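Local structure of putative peptide ABC-transport system periplasmic peptide-binding protein (Campylobacter jejuni, 4OEV) at residues A[251-256]-A[260-265]. The protein binds nickel(II) outside the cytoplasm for uptake by an ABC-type importer, and may belong to a system that also carries peptides. Numbering follows the deposited sequence.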
loop_
_atom_site.group_PDB
_atom_site.type_symbol
_atom_site.label_atom_id
_atom_site.label_comp_id
_atom_site.label_asym_id
_atom_site.label_seq_id
_atom_site.Cartn_x
_atom_site.Cartn_y
_atom_site.Cartn_z
ATOM N N GLU A 251 2.257 -5.673 -27.302
ATOM C CA GLU A 251 1.475 -6.211 -28.437
ATOM C C GLU A 251 0.879 -7.603 -28.145
ATOM O O GLU A 251 -0.236 -7.924 -28.577
ATOM C CB GLU A 251 2.339 -6.272 -29.725
ATOM C CG GLU A 251 3.552 -7.213 -29.617
ATOM C CD GLU A 251 4.262 -7.447 -30.954
ATOM O OE1 GLU A 251 3.571 -7.770 -31.956
ATOM O OE2 GLU A 251 5.506 -7.286 -31.000
ATOM N N PHE A 252 1.566 -8.395 -27.315
ATOM C CA PHE A 252 1.049 -9.704 -26.982
ATOM C C PHE A 252 0.148 -9.646 -25.779
ATOM O O PHE A 252 -0.949 -10.232 -25.780
ATOM C CB PHE A 252 2.204 -10.716 -26.695
ATOM C CG PHE A 252 3.176 -10.826 -27.809
ATOM C CD1 PHE A 252 2.758 -11.306 -29.055
ATOM C CD2 PHE A 252 4.510 -10.447 -27.638
ATOM C CE1 PHE A 252 3.644 -11.396 -30.123
ATOM C CE2 PHE A 252 5.428 -10.560 -28.698
ATOM C CZ PHE A 252 4.988 -11.011 -29.951
ATOM N N LEU A 253 0.616 -8.980 -24.725
ATOM C CA LEU A 253 -0.124 -8.959 -23.472
ATOM C C LEU A 253 -1.455 -8.186 -23.602
ATOM O O LEU A 253 -2.382 -8.452 -22.834
ATOM C CB LEU A 253 0.734 -8.361 -22.316
ATOM C CG LEU A 253 2.002 -9.170 -21.972
ATOM C CD1 LEU A 253 2.647 -8.537 -20.723
ATOM C CD2 LEU A 253 1.781 -10.694 -21.774
ATOM N N LYS A 254 -1.595 -7.291 -24.593
ATOM C CA LYS A 254 -2.908 -6.635 -24.701
ATOM C C LYS A 254 -4.030 -7.646 -24.989
ATOM O O LYS A 254 -5.184 -7.403 -24.673
ATOM C CB LYS A 254 -2.889 -5.590 -25.779
ATOM C CG LYS A 254 -2.632 -6.141 -27.213
ATOM C CD LYS A 254 -2.875 -5.040 -28.249
ATOM C CE LYS A 254 -2.213 -3.737 -27.821
ATOM N NZ LYS A 254 -2.316 -2.642 -28.824
ATOM N N ASP A 255 -3.680 -8.778 -25.605
ATOM C CA ASP A 255 -4.654 -9.757 -26.055
ATOM C C ASP A 255 -5.280 -10.529 -24.903
ATOM O O ASP A 255 -4.600 -11.218 -24.124
ATOM C CB ASP A 255 -3.983 -10.774 -27.037
ATOM C CG ASP A 255 -4.981 -11.692 -27.732
ATOM O OD1 ASP A 255 -6.013 -12.095 -27.115
ATOM O OD2 ASP A 255 -4.725 -12.053 -28.907
ATOM N N LEU A 256 -6.595 -10.470 -24.838
ATOM C CA LEU A 256 -7.344 -11.124 -23.750
ATOM C C LEU A 256 -7.003 -12.620 -23.633
ATOM O O LEU A 256 -6.731 -13.145 -22.537
ATOM C CB LEU A 256 -8.832 -10.954 -23.991
ATOM C CG LEU A 256 -9.696 -11.757 -23.019
ATOM C CD1 LEU A 256 -9.470 -11.254 -21.578
ATOM C CD2 LEU A 256 -11.148 -11.610 -23.416
ATOM N N GLN A 260 -5.337 -14.522 -20.409
ATOM C CA GLN A 260 -5.996 -15.645 -19.758
ATOM C C GLN A 260 -5.093 -16.898 -19.804
ATOM O O GLN A 260 -4.985 -17.669 -18.855
ATOM C CB GLN A 260 -7.322 -15.943 -20.443
ATOM C CG GLN A 260 -8.313 -14.791 -20.410
ATOM C CD GLN A 260 -9.570 -15.104 -21.223
ATOM O OE1 GLN A 260 -9.485 -15.605 -22.349
ATOM N NE2 GLN A 260 -10.733 -14.795 -20.663
ATOM N N ALA A 261 -4.449 -17.092 -20.934
ATOM C CA ALA A 261 -3.579 -18.263 -21.079
ATOM C C ALA A 261 -2.449 -18.231 -20.036
ATOM O O ALA A 261 -2.145 -19.258 -19.407
ATOM C CB ALA A 261 -3.045 -18.334 -22.477
ATOM N N LEU A 262 -1.825 -17.068 -19.850
ATOM C CA LEU A 262 -0.742 -16.953 -18.879
ATOM C C LEU A 262 -1.230 -17.214 -17.448
ATOM O O LEU A 262 -0.507 -17.788 -16.623
ATOM C CB LEU A 262 -0.090 -15.579 -18.977
ATOM C CG LEU A 262 0.526 -15.363 -20.357
ATOM C CD1 LEU A 262 0.986 -13.990 -20.497
ATOM C CD2 LEU A 262 1.732 -16.310 -20.570
ATOM N N ASN A 263 -2.468 -16.838 -17.162
ATOM C CA ASN A 263 -3.055 -17.174 -15.865
ATOM C C ASN A 263 -3.223 -18.695 -15.699
ATOM O O ASN A 263 -2.845 -19.239 -14.669
ATOM C CB ASN A 263 -4.375 -16.476 -15.689
ATOM C CG ASN A 263 -4.206 -15.115 -15.022
ATOM O OD1 ASN A 263 -4.165 -15.027 -13.792
ATOM N ND2 ASN A 263 -4.056 -14.070 -15.825
ATOM N N TYR A 264 -3.750 -19.376 -16.720
ATOM C CA TYR A 264 -3.950 -20.840 -16.659
ATOM C C TYR A 264 -2.631 -21.600 -16.581
ATOM O O TYR A 264 -2.590 -22.792 -16.184
ATOM C CB TYR A 264 -4.756 -21.340 -17.876
ATOM C CG TYR A 264 -6.255 -21.093 -17.787
ATOM C CD1 TYR A 264 -7.019 -21.692 -16.798
ATOM C CD2 TYR A 264 -6.905 -20.276 -18.707
ATOM C CE1 TYR A 264 -8.390 -21.466 -16.713
ATOM C CE2 TYR A 264 -8.258 -20.057 -18.640
ATOM C CZ TYR A 264 -9.003 -20.654 -17.634
ATOM O OH TYR A 264 -10.362 -20.411 -17.535
ATOM N N ALA A 265 -1.544 -20.924 -16.941
ATOM C CA ALA A 265 -0.245 -21.561 -17.023
ATOM C C ALA A 265 0.453 -21.710 -15.669
ATOM O O ALA A 265 1.372 -22.514 -15.530
ATOM C CB ALA A 265 0.645 -20.778 -17.959
#
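With CG anti to the carbonyl carbon in both residues (chi1 near -60°), Leu253 and Leu262 bring methyl groups together, one from the turn before helix 256-265 and one from the helix's second turn, a worked example of how the turn leading into an N-capped helix packs against that helix. The turn is a type I beta turn from Phe252 to Asp255, closed by Asp255 N to Phe252 O at 3.1 Å. Asp255 then serves as N-cap, its OD1 accepting a hydrogen bond from the backbone N of Lys257. In the first full turn of the helix, Gln260 N donates to Leu256 O at 2.9 Å, and the bond is nearly straight (163°). Leu256 differs in its first torsion, CG anti to the backbone N (172°), which sends its isobutyl group obliquely across the amide of Gln260, with CG 3.8 Å from Gln260 CD. The Gln260 side chain also touches Tyr300 and, on helix 304-313, Leu310. The leucine pair is buried, backed by Phe246 of strand 241-246 and Phe333 of strand 329-338, so the turn and the helix share one apolar patch. There the two side chains cross at about a right angle and meet through single methyls, Leu253 CD2 lying 3.6 Å from Leu262 CD1.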